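Local coordinates for histone-lysine N-methyltransferase SETMAR (Homo sapiens, PDB 3BO5), which methylates histone H3 lysines with S-adenosyl-L-methionine and, fused to a DNA-binding mariner transposase, plays a role in DNA double-strand break repair, at residues Glu154-Val159 / Ile202-Arg207; Leu209-Glu214 / Lys272-Gly277; Leu217-Val222 / Leu245-Ser250. The protein carries 2 engineered substitutions. All blocks are in the same frame, centred on the assembly; numbering follows the deposited sequence.

Contact 1: residues Glu154-Val159 / Ile202-Arg207; sequences EYAGEV and IGNIGR. With SAH (S-adenosyl-L-homocysteine), chain F.
Asn204 OD1 takes two backbone N-H groups: that of Ala156 across the contact, 3.0 Å from Ala156 N to Asn204 OD1 with the donor well above the plane of the side-chain carbonyl, and, weakly, that of Gly206 in its own loop. The other end of the amide is used too. Asn204 ND2 gives a nearly straight bond to Glu154 O (2.8 Å, 162° at the hydrogen), and that oxygen lies in the amide plane. With chi1 at 84°, CG is tucked between backbone N and carbonyl carbon, which turns the amide in against 154-156 while Asn204 N still bonds Ala156 O. The methyl Ala156 CB rests 3.7 Å from Asn204 CG. On the Gly206 side, Tyr155 brings the edge of its ring, CE1, to 3.2 Å from Gly206 O; Tyr155 OH bonds Tyr179 O. Farther along, a water joins Glu158 OE1, also salt-bridged to Arg168, to Ile202 N. With an alanine in place of Asn204, the buried Glu154 O and Ala156 N would probably lose these mates, and the loop would be freer to shift. One side-chain amide thus ties strand 151-160 to the SET-domain loop whose Arg207 carbonyl borders S-adenosyl-L-homocysteine.

Contact 2: residues Leu209-Glu214 / Lys272-Gly277; sequences LNHSCE and KPCYCG. With ZN (zinc ion), chain E; SAH (S-adenosyl-L-homocysteine), chain F.
Only one point brings the two backbones near each other, Ser212 and Cys276 with CA atoms 5.0 Å apart, and sulfur, metal and ligand make most of the links between the weak strand 210-211 with its following turn and the irregular 272-277. The zinc ion is held by Cys213 SG and Cys274 SG at 2.4 Å each and by Cys276 SG at 2.3 Å; Cys281 supplies the fourth sulfur. With chi1 at 78°, Cys276 SG folds back between its own backbone N and carbonyl carbon, where it also accepts an almost straight hydrogen bond from Cys213 N (3.3 Å, 172°). His211 lies alongside the zinc site: Cys274 SG sits in the ring plane at the edge, 3.6 Å from His211 CD2, and His211 NE2 donates to Cys213 SG, which lies slightly out of that plane. Its other ring nitrogen, ND1, is bonded to Tyr249 N, so both ring nitrogens are engaged. A water bridges Ser212 OG and Cys276 O.

The adenine is read by main chain from both segments. His211 N donates to its N7 at 3.0 Å, its N6 donates to His211 O at 2.9 Å, and Tyr275 N meets N1. The N-H groups pointing at the sulfurs probably ease the negative charge of the zinc thiolates, and the metal, by joining Cys213 to the post-SET loop, probably helps hold that loop as one wall of the pocket.

Contact 3: residues Leu217-Val222 / Leu245-Ser250; sequences LLMIPV and LSYDYS. With SAH (S-adenosyl-L-homocysteine), chain F.
Met219 lays its terminal methyl over one face of the Tyr247 ring, CE standing 4.0 Å from the ring centroid and displaced toward the rim, a CH-pi contact with the sulfur following obliquely behind. Its chain runs extended from the backbone and bends at chi3 (-82°), which brings CE round onto the ring. Upstream, Leu217 N bonds Ser246 O at 3.0 Å, the donor nearly in line with the C=O bond but the bond bent at the hydrogen (135°), and Leu217 CB presses on the same oxygen at 3.2 Å. Leu217 CD1 then meets Leu245 CB at 4.1 Å. Where the strands part, a water donates to Leu217 O and accepts from Asp248 N.

The next shell sets the Tyr247 ring in place. Tyr249 CD1 lies over its opposite face, and Tyr247 OH bonds Arg264 NH1. Past the ring the chain turns: the bond from Ser250 N to Asp248 OD1 (2.8 Å) closes an Asx turn, and Ser250 OG adds a second from the same face. Farther out, Tyr249 OH bonds Leu209 O and comes within 3.3 Å of C5' of S-adenosyl-L-homocysteine.

The strands, their axes at 51°, belong to different sheets and touch at one end before diverging. Residues 245-249 belong to the ELx(F/Y)DY motif, which with the NHSC motif at 210-213 forms the pseudoknot characteristic of SET domains.

Overall arrangement
Along the chain contact 1 closes before contact 2 opens, and contact 3 is nested inside the long loop that contact 2 closes. Contacts 1 and 2 have centres about 19 Å apart; contact 3 has its centre about 13 Å from each of theirs. It reaches both: Tyr155 of contact 1 packs on Met219 and Tyr247, while strand 244-247 lies beside strand 210-211 of contact 2 in the five-stranded sheet. Strands 151-160 and 217-223 share the larger sheet. All three touch S-adenosyl-L-homocysteine, so each contributes to the cofactor pocket, contact 2 joining the SET core to the zinc-bound post-SET loop.

Contact 1: residues Glu154-Val159 / Ile202-Arg207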
loop_
_atom_site.group_PDB
_atom_site.type_symbol
_atom_site.label_atom_id
_atom_site.label_comp_id
_atom_site.label_asym_id
_atom_site.label_seq_id
_atom_site.Cartn_x
_atom_site.Cartn_y
_atom_site.Cartn_z
ATOM N N GLU A 154 -1.070 -4.148 0.722
ATOM C CA GLU A 154 -0.550 -2.917 1.393
ATOM C C GLU A 154 0.802 -2.530 0.867
ATOM O O GLU A 154 1.503 -3.276 0.226
ATOM C CB GLU A 154 -0.348 -3.146 2.913
ATOM C CG GLU A 154 -1.604 -3.323 3.626
ATOM C CD GLU A 154 -1.349 -3.541 5.130
ATOM O OE1 GLU A 154 -2.053 -4.385 5.691
ATOM O OE2 GLU A 154 -0.432 -2.876 5.741
ATOM N N TYR A 155 1.139 -1.265 1.177
ATOM C CA TYR A 155 2.540 -0.849 1.125
ATOM C C TYR A 155 2.926 -0.720 2.595
ATOM O O TYR A 155 2.562 0.224 3.293
ATOM C CB TYR A 155 2.571 0.509 0.408
ATOM C CG TYR A 155 3.965 0.909 -0.077
ATOM C CD1 TYR A 155 4.525 0.392 -1.258
ATOM C CD2 TYR A 155 4.721 1.809 0.699
ATOM C CE1 TYR A 155 5.787 0.715 -1.697
ATOM C CE2 TYR A 155 6.033 2.172 0.266
ATOM C CZ TYR A 155 6.549 1.631 -0.911
ATOM O OH TYR A 155 7.792 1.955 -1.347
ATOM N N ALA A 156 3.697 -1.742 3.039
ATOM C CA ALA A 156 3.990 -1.901 4.504
ATOM C C ALA A 156 5.508 -1.989 4.749
ATOM O O ALA A 156 6.208 -2.547 3.981
ATOM C CB ALA A 156 3.306 -3.206 5.057
ATOM N N GLY A 157 5.971 -1.380 5.838
ATOM C CA GLY A 157 7.398 -1.468 6.168
ATOM C C GLY A 157 7.638 -0.729 7.435
ATOM O O GLY A 157 6.795 -0.728 8.313
ATOM N N GLU A 158 8.879 -0.265 7.628
ATOM C CA GLU A 158 9.132 0.454 8.872
ATOM C C GLU A 158 8.406 1.778 8.868
ATOM O O GLU A 158 8.451 2.520 7.862
ATOM C CB GLU A 158 10.623 0.813 8.945
ATOM C CG GLU A 158 11.533 -0.369 9.119
ATOM C CD GLU A 158 12.968 0.059 9.197
ATOM O OE1 GLU A 158 13.641 0.062 8.175
ATOM O OE2 GLU A 158 13.345 0.472 10.306
ATOM N N VAL A 159 7.802 2.085 9.997
ATOM C CA VAL A 159 7.135 3.391 10.186
ATOM C C VAL A 159 8.163 4.297 10.841
ATOM O O VAL A 159 8.721 3.945 11.888
ATOM C CB VAL A 159 5.916 3.231 11.082
ATOM C CG1 VAL A 159 5.254 4.557 11.386
ATOM C CG2 VAL A 159 4.897 2.327 10.304
ATOM N N ILE A 202 12.974 -3.577 5.591
ATOM C CA ILE A 202 11.971 -4.474 6.183
ATOM C C ILE A 202 10.656 -4.050 5.546
ATOM O O ILE A 202 10.240 -2.896 5.703
ATOM C CB ILE A 202 11.906 -4.221 7.697
ATOM C CG1 ILE A 202 13.337 -4.383 8.299
ATOM C CG2 ILE A 202 10.912 -5.215 8.286
ATOM C CD1 ILE A 202 13.371 -4.029 9.701
ATOM N N GLY A 203 10.038 -4.933 4.751
ATOM C CA GLY A 203 8.825 -4.437 4.052
ATOM C C GLY A 203 8.085 -5.590 3.457
ATOM O O GLY A 203 8.548 -6.718 3.513
ATOM N N ASN A 204 6.925 -5.265 2.912
ATOM C CA ASN A 204 6.076 -6.286 2.318
ATOM C C ASN A 204 6.216 -6.231 0.798
ATOM O O ASN A 204 7.062 -5.557 0.257
ATOM C CB ASN A 204 4.649 -6.154 2.766
ATOM C CG ASN A 204 3.901 -5.140 1.935
ATOM O OD1 ASN A 204 4.497 -4.127 1.451
ATOM N ND2 ASN A 204 2.580 -5.366 1.776
ATOM N N ILE A 205 5.372 -6.996 0.093
ATOM C CA ILE A 205 5.539 -7.134 -1.363
ATOM C C ILE A 205 5.214 -5.843 -2.090
ATOM O O ILE A 205 5.607 -5.665 -3.265
ATOM C CB ILE A 205 4.647 -8.257 -2.037
ATOM C CG1 ILE A 205 3.179 -8.091 -1.613
ATOM C CG2 ILE A 205 5.266 -9.669 -1.836
ATOM C CD1 ILE A 205 2.249 -8.888 -2.521
ATOM N N GLY A 206 4.503 -4.916 -1.415
ATOM C CA GLY A 206 4.197 -3.659 -2.065
ATOM C C GLY A 206 5.418 -2.856 -2.475
ATOM O O GLY A 206 5.331 -1.965 -3.349
ATOM N N ARG A 207 6.553 -3.133 -1.832
ATOM C CA ARG A 207 7.805 -2.434 -2.174
ATOM C C ARG A 207 8.156 -2.654 -3.643
ATOM O O ARG A 207 8.915 -1.870 -4.209
ATOM C CB ARG A 207 8.990 -2.865 -1.279
ATOM C CG ARG A 207 9.411 -4.309 -1.611
ATOM C CD ARG A 207 10.216 -4.880 -0.523
ATOM N NE ARG A 207 11.475 -4.157 -0.295
ATOM C CZ ARG A 207 12.580 -4.347 -1.038
ATOM N NH1 ARG A 207 12.537 -5.168 -2.112
ATOM N NH2 ARG A 207 13.767 -3.724 -0.722
HETATM N N SAH F . 11.909 -1.503 -9.455
HETATM C CA SAH F . 12.062 -1.576 -7.966
HETATM C CB SAH F . 10.699 -1.676 -7.240
HETATM C CG SAH F . 10.067 -0.275 -7.155
HETATM S SD SAH F . 10.996 0.817 -6.040
HETATM C C SAH F . 12.985 -2.769 -7.629
HETATM O O SAH F . 13.593 -3.360 -8.515
HETATM O OXT SAH F . 13.075 -3.112 -6.405
HETATM C "C5'" SAH F . 11.156 2.275 -7.090
HETATM C "C4'" SAH F . 12.251 2.181 -8.150
HETATM O "O4'" SAH F . 11.836 1.372 -9.254
HETATM C "C3'" SAH F . 12.583 3.503 -8.778
HETATM O "O3'" SAH F . 13.546 4.232 -7.969
HETATM C "C2'" SAH F . 13.139 3.134 -10.122
HETATM O "O2'" SAH F . 14.439 2.523 -10.020
HETATM C "C1'" SAH F . 12.213 1.993 -10.498
HETATM N N9 SAH F . 10.954 2.452 -11.117
HETATM C C8 SAH F . 9.658 2.328 -10.623
HETATM N N7 SAH F . 8.815 2.786 -11.528
HETATM C C5 SAH F . 9.506 3.175 -12.620
HETATM C C6 SAH F . 9.076 3.764 -13.827
HETATM N N6 SAH F . 7.810 3.975 -14.196
HETATM N N1 SAH F . 10.102 4.095 -14.707
HETATM C C2 SAH F . 11.410 3.869 -14.413
HETATM N N3 SAH F . 11.875 3.274 -13.258
HETATM C C4 SAH F . 10.872 3.013 -12.373
HETATM O O HOH W 1 12.832 -0.719 5.850
#

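Contact 2: residues Leu209-Glu214 / Lys272-Gly277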
loop_
_atom_site.group_PDB
_atom_site.type_symbol
_atom_site.label_atom_id
_atom_site.label_comp_id
_atom_site.label_asym_id
_atom_site.label_seq_id
_atom_site.Cartn_x
_atom_site.Cartn_y
_atom_site.Cartn_z
ATOM N N LEU A 209 6.121 -2.527 -6.244
ATOM C CA LEU A 209 5.247 -1.828 -7.180
ATOM C C LEU A 209 5.937 -0.690 -7.868
ATOM O O LEU A 209 6.405 0.262 -7.190
ATOM C CB LEU A 209 4.079 -1.257 -6.449
ATOM C CG LEU A 209 3.144 -2.358 -5.901
ATOM C CD1 LEU A 209 2.215 -1.748 -4.817
ATOM C CD2 LEU A 209 2.379 -3.118 -7.024
ATOM N N ASN A 210 5.983 -0.778 -9.197
ATOM C CA ASN A 210 6.518 0.361 -9.950
ATOM C C ASN A 210 5.513 1.492 -10.113
ATOM O O ASN A 210 4.298 1.345 -9.870
ATOM C CB ASN A 210 7.086 -0.156 -11.291
ATOM C CG ASN A 210 8.353 -0.914 -11.081
ATOM O OD1 ASN A 210 9.210 -0.499 -10.308
ATOM N ND2 ASN A 210 8.511 -2.030 -11.807
ATOM N N HIS A 211 6.031 2.679 -10.490
ATOM C CA HIS A 211 5.160 3.791 -10.748
ATOM C C HIS A 211 4.591 3.709 -12.162
ATOM O O HIS A 211 5.212 3.293 -13.093
ATOM C CB HIS A 211 6.079 5.050 -10.804
ATOM C CG HIS A 211 5.388 6.241 -11.335
ATOM N ND1 HIS A 211 4.439 6.934 -10.606
ATOM C CD2 HIS A 211 5.478 6.862 -12.542
ATOM C CE1 HIS A 211 3.965 7.931 -11.354
ATOM N NE2 HIS A 211 4.562 7.880 -12.547
ATOM N N SER A 212 3.386 4.197 -12.300
ATOM C CA SER A 212 2.880 4.471 -13.605
ATOM C C SER A 212 2.167 5.792 -13.602
ATOM O O SER A 212 1.514 6.096 -12.626
ATOM C CB SER A 212 1.898 3.383 -14.003
ATOM O OG SER A 212 1.318 3.779 -15.287
ATOM N N CYS A 213 2.252 6.541 -14.728
ATOM C CA CYS A 213 1.505 7.768 -14.885
ATOM C C CYS A 213 0.012 7.495 -15.079
ATOM O O CYS A 213 -0.801 8.406 -14.977
ATOM C CB CYS A 213 2.124 8.476 -16.125
ATOM S SG CYS A 213 3.776 9.077 -15.707
ATOM N N GLU A 214 -0.292 6.244 -15.443
ATOM C CA GLU A 214 -1.677 5.799 -15.603
ATOM C C GLU A 214 -1.742 4.462 -14.917
ATOM O O GLU A 214 -1.836 3.420 -15.544
ATOM C CB GLU A 214 -2.055 5.646 -17.076
ATOM C CG GLU A 214 -2.230 6.938 -17.789
ATOM C CD GLU A 214 -2.562 6.746 -19.277
ATOM O OE1 GLU A 214 -2.983 5.617 -19.685
ATOM O OE2 GLU A 214 -2.377 7.747 -20.016
ATOM N N LYS A 272 14.317 11.637 -12.437
ATOM C CA LYS A 272 14.566 10.303 -12.960
ATOM C C LYS A 272 13.553 10.025 -14.052
ATOM O O LYS A 272 12.418 10.462 -13.936
ATOM C CB LYS A 272 14.371 9.293 -11.849
ATOM C CG LYS A 272 15.448 9.456 -10.768
ATOM C CD LYS A 272 15.534 8.163 -10.041
ATOM C CE LYS A 272 16.582 8.184 -8.925
ATOM N NZ LYS A 272 16.779 6.751 -8.551
ATOM N N PRO A 273 13.977 9.382 -15.131
ATOM C CA PRO A 273 13.044 9.151 -16.259
ATOM C C PRO A 273 12.045 8.094 -15.884
ATOM O O PRO A 273 12.386 7.179 -15.141
ATOM C CB PRO A 273 13.903 8.566 -17.353
ATOM C CG PRO A 273 15.287 8.713 -16.882
ATOM C CD PRO A 273 15.339 8.903 -15.429
ATOM N N CYS A 274 10.849 8.258 -16.433
ATOM C CA CYS A 274 9.764 7.293 -16.249
ATOM C C CYS A 274 9.683 6.490 -17.545
ATOM O O CYS A 274 9.614 7.049 -18.647
ATOM C CB CYS A 274 8.408 8.028 -16.005
ATOM S SG CYS A 274 7.134 6.802 -15.732
ATOM N N TYR A 275 9.522 5.177 -17.385
ATOM C CA TYR A 275 9.376 4.238 -18.505
ATOM C C TYR A 275 8.017 3.508 -18.388
ATOM O O TYR A 275 7.897 2.328 -18.816
ATOM C CB TYR A 275 10.525 3.210 -18.550
ATOM C CG TYR A 275 11.888 3.831 -18.518
ATOM C CD1 TYR A 275 12.193 4.841 -19.457
ATOM C CD2 TYR A 275 12.849 3.407 -17.630
ATOM C CE1 TYR A 275 13.473 5.419 -19.483
ATOM C CE2 TYR A 275 14.142 3.996 -17.622
ATOM C CZ TYR A 275 14.414 4.993 -18.573
ATOM O OH TYR A 275 15.682 5.579 -18.646
ATOM N N CYS A 276 7.023 4.166 -17.803
ATOM C CA CYS A 276 5.784 3.467 -17.524
ATOM C C CYS A 276 5.073 3.116 -18.802
ATOM O O CYS A 276 4.290 2.178 -18.762
ATOM C CB CYS A 276 4.881 4.287 -16.585
ATOM S SG CYS A 276 3.984 5.659 -17.367
ATOM N N GLY A 277 5.314 3.830 -19.916
ATOM C CA GLY A 277 4.638 3.451 -21.226
ATOM C C GLY A 277 3.253 3.974 -21.426
ATOM O O GLY A 277 2.609 3.743 -22.475
HETATM ZN ZN ZN E . 5.218 7.549 -16.945
HETATM N N SAH F . 11.909 -1.503 -9.455
HETATM C CA SAH F . 12.062 -1.576 -7.966
HETATM C CB SAH F . 10.699 -1.676 -7.240
HETATM C CG SAH F . 10.067 -0.275 -7.155
HETATM S SD SAH F . 10.996 0.817 -6.040
HETATM C C SAH F . 12.985 -2.769 -7.629
HETATM O O SAH F . 13.593 -3.360 -8.515
HETATM O OXT SAH F . 13.075 -3.112 -6.405
HETATM C "C5'" SAH F . 11.156 2.275 -7.090
HETATM C "C4'" SAH F . 12.251 2.181 -8.150
HETATM O "O4'" SAH F . 11.836 1.372 -9.254
HETATM C "C3'" SAH F . 12.583 3.503 -8.778
HETATM O "O3'" SAH F . 13.546 4.232 -7.969
HETATM C "C2'" SAH F . 13.139 3.134 -10.122
HETATM O "O2'" SAH F . 14.439 2.523 -10.020
HETATM C "C1'" SAH F . 12.213 1.993 -10.498
HETATM N N9 SAH F . 10.954 2.452 -11.117
HETATM C C8 SAH F . 9.658 2.328 -10.623
HETATM N N7 SAH F . 8.815 2.786 -11.528
HETATM C C5 SAH F . 9.506 3.175 -12.620
HETATM C C6 SAH F . 9.076 3.764 -13.827
HETATM N N6 SAH F . 7.810 3.975 -14.196
HETATM N N1 SAH F . 10.102 4.095 -14.707
HETATM C C2 SAH F . 11.410 3.869 -14.413
HETATM N N3 SAH F . 11.875 3.274 -13.258
HETATM C C4 SAH F . 10.872 3.013 -12.373
HETATM O O HOH W 2 2.048 1.917 -17.154
#

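Contact 3: residues Leu217-Val222 / Leu245-Ser250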
loop_
_atom_site.group_PDB
_atom_site.type_symbol
_atom_site.label_atom_id
_atom_site.label_comp_id
_atom_site.label_asym_id
_atom_site.label_seq_id
_atom_site.Cartn_x
_atom_site.Cartn_y
_atom_site.Cartn_z
ATOM N N LEU A 217 -3.557 0.787 -9.731
ATOM C CA LEU A 217 -3.920 0.741 -8.294
ATOM C C LEU A 217 -4.131 2.169 -7.784
ATOM O O LEU A 217 -3.457 3.127 -8.224
ATOM C CB LEU A 217 -2.806 0.146 -7.460
ATOM C CG LEU A 217 -2.431 -1.257 -7.865
ATOM C CD1 LEU A 217 -1.228 -1.716 -7.038
ATOM C CD2 LEU A 217 -3.621 -2.251 -7.794
ATOM N N LEU A 218 -5.013 2.253 -6.792
ATOM C CA LEU A 218 -5.224 3.432 -5.995
ATOM C C LEU A 218 -4.878 3.163 -4.529
ATOM O O LEU A 218 -5.382 2.215 -3.985
ATOM C CB LEU A 218 -6.717 3.904 -6.051
ATOM C CG LEU A 218 -7.078 5.119 -5.224
ATOM C CD1 LEU A 218 -6.307 6.378 -5.621
ATOM C CD2 LEU A 218 -8.650 5.369 -5.301
ATOM N N MET A 219 -4.069 4.034 -3.894
ATOM C CA MET A 219 -3.713 3.855 -2.501
ATOM C C MET A 219 -4.662 4.661 -1.585
ATOM O O MET A 219 -4.884 5.861 -1.808
ATOM C CB MET A 219 -2.302 4.404 -2.284
ATOM C CG MET A 219 -1.828 4.075 -0.819
ATOM S SD MET A 219 -0.174 4.758 -0.609
ATOM C CE MET A 219 0.803 3.441 -1.368
ATOM N N ILE A 220 -5.240 3.983 -0.590
ATOM C CA ILE A 220 -6.134 4.589 0.354
ATOM C C ILE A 220 -5.584 4.353 1.756
ATOM O O ILE A 220 -5.291 3.217 2.080
ATOM C CB ILE A 220 -7.517 3.818 0.287
ATOM C CG1 ILE A 220 -8.134 3.981 -1.097
ATOM C CG2 ILE A 220 -8.527 4.419 1.260
ATOM C CD1 ILE A 220 -8.149 5.380 -1.547
ATOM N N PRO A 221 -5.446 5.424 2.595
ATOM C CA PRO A 221 -5.081 5.141 4.021
ATOM C C PRO A 221 -6.255 4.476 4.708
ATOM O O PRO A 221 -7.382 4.980 4.656
ATOM C CB PRO A 221 -4.826 6.556 4.608
ATOM C CG PRO A 221 -4.712 7.503 3.395
ATOM C CD PRO A 221 -5.552 6.858 2.298
ATOM N N VAL A 222 -6.012 3.283 5.262
ATOM C CA VAL A 222 -7.081 2.548 5.908
ATOM C C VAL A 222 -6.660 2.297 7.359
ATOM O O VAL A 222 -5.625 1.673 7.598
ATOM C CB VAL A 222 -7.347 1.218 5.183
ATOM C CG1 VAL A 222 -8.357 0.406 6.008
ATOM C CG2 VAL A 222 -7.906 1.487 3.766
ATOM N N LEU A 245 1.384 -4.474 -11.855
ATOM C CA LEU A 245 0.620 -3.662 -10.877
ATOM C C LEU A 245 1.428 -2.379 -10.638
ATOM O O LEU A 245 2.672 -2.471 -10.478
ATOM C CB LEU A 245 0.500 -4.444 -9.575
ATOM C CG LEU A 245 -0.306 -5.745 -9.749
ATOM C CD1 LEU A 245 -0.124 -6.604 -8.521
ATOM C CD2 LEU A 245 -1.791 -5.446 -9.954
ATOM N N SER A 246 0.755 -1.250 -10.623
ATOM C CA SER A 246 1.480 0.037 -10.467
ATOM C C SER A 246 0.662 0.995 -9.691
ATOM O O SER A 246 -0.587 0.913 -9.657
ATOM C CB SER A 246 1.747 0.588 -11.833
ATOM O OG SER A 246 0.535 0.825 -12.559
ATOM N N TYR A 247 1.315 1.981 -9.066
ATOM C CA TYR A 247 0.525 3.087 -8.530
ATOM C C TYR A 247 1.288 4.383 -8.831
ATOM O O TYR A 247 2.407 4.330 -9.354
ATOM C CB TYR A 247 0.291 3.015 -7.019
ATOM C CG TYR A 247 1.446 3.100 -6.028
ATOM C CD1 TYR A 247 1.783 4.306 -5.416
ATOM C CD2 TYR A 247 2.132 1.908 -5.603
ATOM C CE1 TYR A 247 2.739 4.346 -4.409
ATOM C CE2 TYR A 247 3.098 1.960 -4.589
ATOM C CZ TYR A 247 3.393 3.182 -4.029
ATOM O OH TYR A 247 4.271 3.327 -2.972
ATOM N N ASP A 248 0.583 5.488 -8.593
ATOM C CA ASP A 248 1.186 6.770 -8.934
ATOM C C ASP A 248 2.036 7.271 -7.797
ATOM O O ASP A 248 1.510 7.548 -6.719
ATOM C CB ASP A 248 0.059 7.743 -9.223
ATOM C CG ASP A 248 0.519 9.198 -9.452
ATOM O OD1 ASP A 248 1.732 9.516 -9.497
ATOM O OD2 ASP A 248 -0.466 9.992 -9.666
ATOM N N TYR A 249 3.362 7.336 -8.026
ATOM C CA TYR A 249 4.253 7.718 -6.930
ATOM C C TYR A 249 3.983 9.164 -6.441
ATOM O O TYR A 249 4.447 9.491 -5.347
ATOM C CB TYR A 249 5.715 7.626 -7.371
ATOM C CG TYR A 249 6.273 6.231 -7.419
ATOM C CD1 TYR A 249 5.443 5.103 -7.308
ATOM C CD2 TYR A 249 7.652 6.032 -7.566
ATOM C CE1 TYR A 249 5.995 3.809 -7.397
ATOM C CE2 TYR A 249 8.208 4.767 -7.615
ATOM C CZ TYR A 249 7.352 3.652 -7.533
ATOM O OH TYR A 249 7.947 2.439 -7.604
ATOM N N SER A 250 3.313 10.023 -7.245
ATOM C CA SER A 250 2.945 11.355 -6.751
ATOM C C SER A 250 1.688 11.369 -5.950
ATOM O O SER A 250 1.346 12.391 -5.327
ATOM C CB SER A 250 2.765 12.328 -7.936
ATOM O OG SER A 250 1.558 12.030 -8.587
HETATM N N SAH F . 11.909 -1.503 -9.455
HETATM C CA SAH F . 12.062 -1.576 -7.966
HETATM C CB SAH F . 10.699 -1.676 -7.240
HETATM C CG SAH F . 10.067 -0.275 -7.155
HETATM S SD SAH F . 10.996 0.817 -6.040
HETATM C C SAH F . 12.985 -2.769 -7.629
HETATM O O SAH F . 13.593 -3.360 -8.515
HETATM O OXT SAH F . 13.075 -3.112 -6.405
HETATM C "C5'" SAH F . 11.156 2.275 -7.090
HETATM C "C4'" SAH F . 12.251 2.181 -8.150
HETATM O "O4'" SAH F . 11.836 1.372 -9.254
HETATM C "C3'" SAH F . 12.583 3.503 -8.778
HETATM O "O3'" SAH F . 13.546 4.232 -7.969
HETATM C "C2'" SAH F . 13.139 3.134 -10.122
HETATM O "O2'" SAH F . 14.439 2.523 -10.020
HETATM C "C1'" SAH F . 12.213 1.993 -10.498
HETATM N N9 SAH F . 10.954 2.452 -11.117
HETATM C C8 SAH F . 9.658 2.328 -10.623
HETATM N N7 SAH F . 8.815 2.786 -11.528
HETATM C C5 SAH F . 9.506 3.175 -12.620
HETATM C C6 SAH F . 9.076 3.764 -13.827
HETATM N N6 SAH F . 7.810 3.975 -14.196
HETATM N N1 SAH F . 10.102 4.095 -14.707
HETATM C C2 SAH F . 11.410 3.869 -14.413
HETATM N N3 SAH F . 11.875 3.274 -13.258
HETATM C C4 SAH F . 10.872 3.013 -12.373
HETATM O O HOH W 3 -2.090 5.430 -7.767
#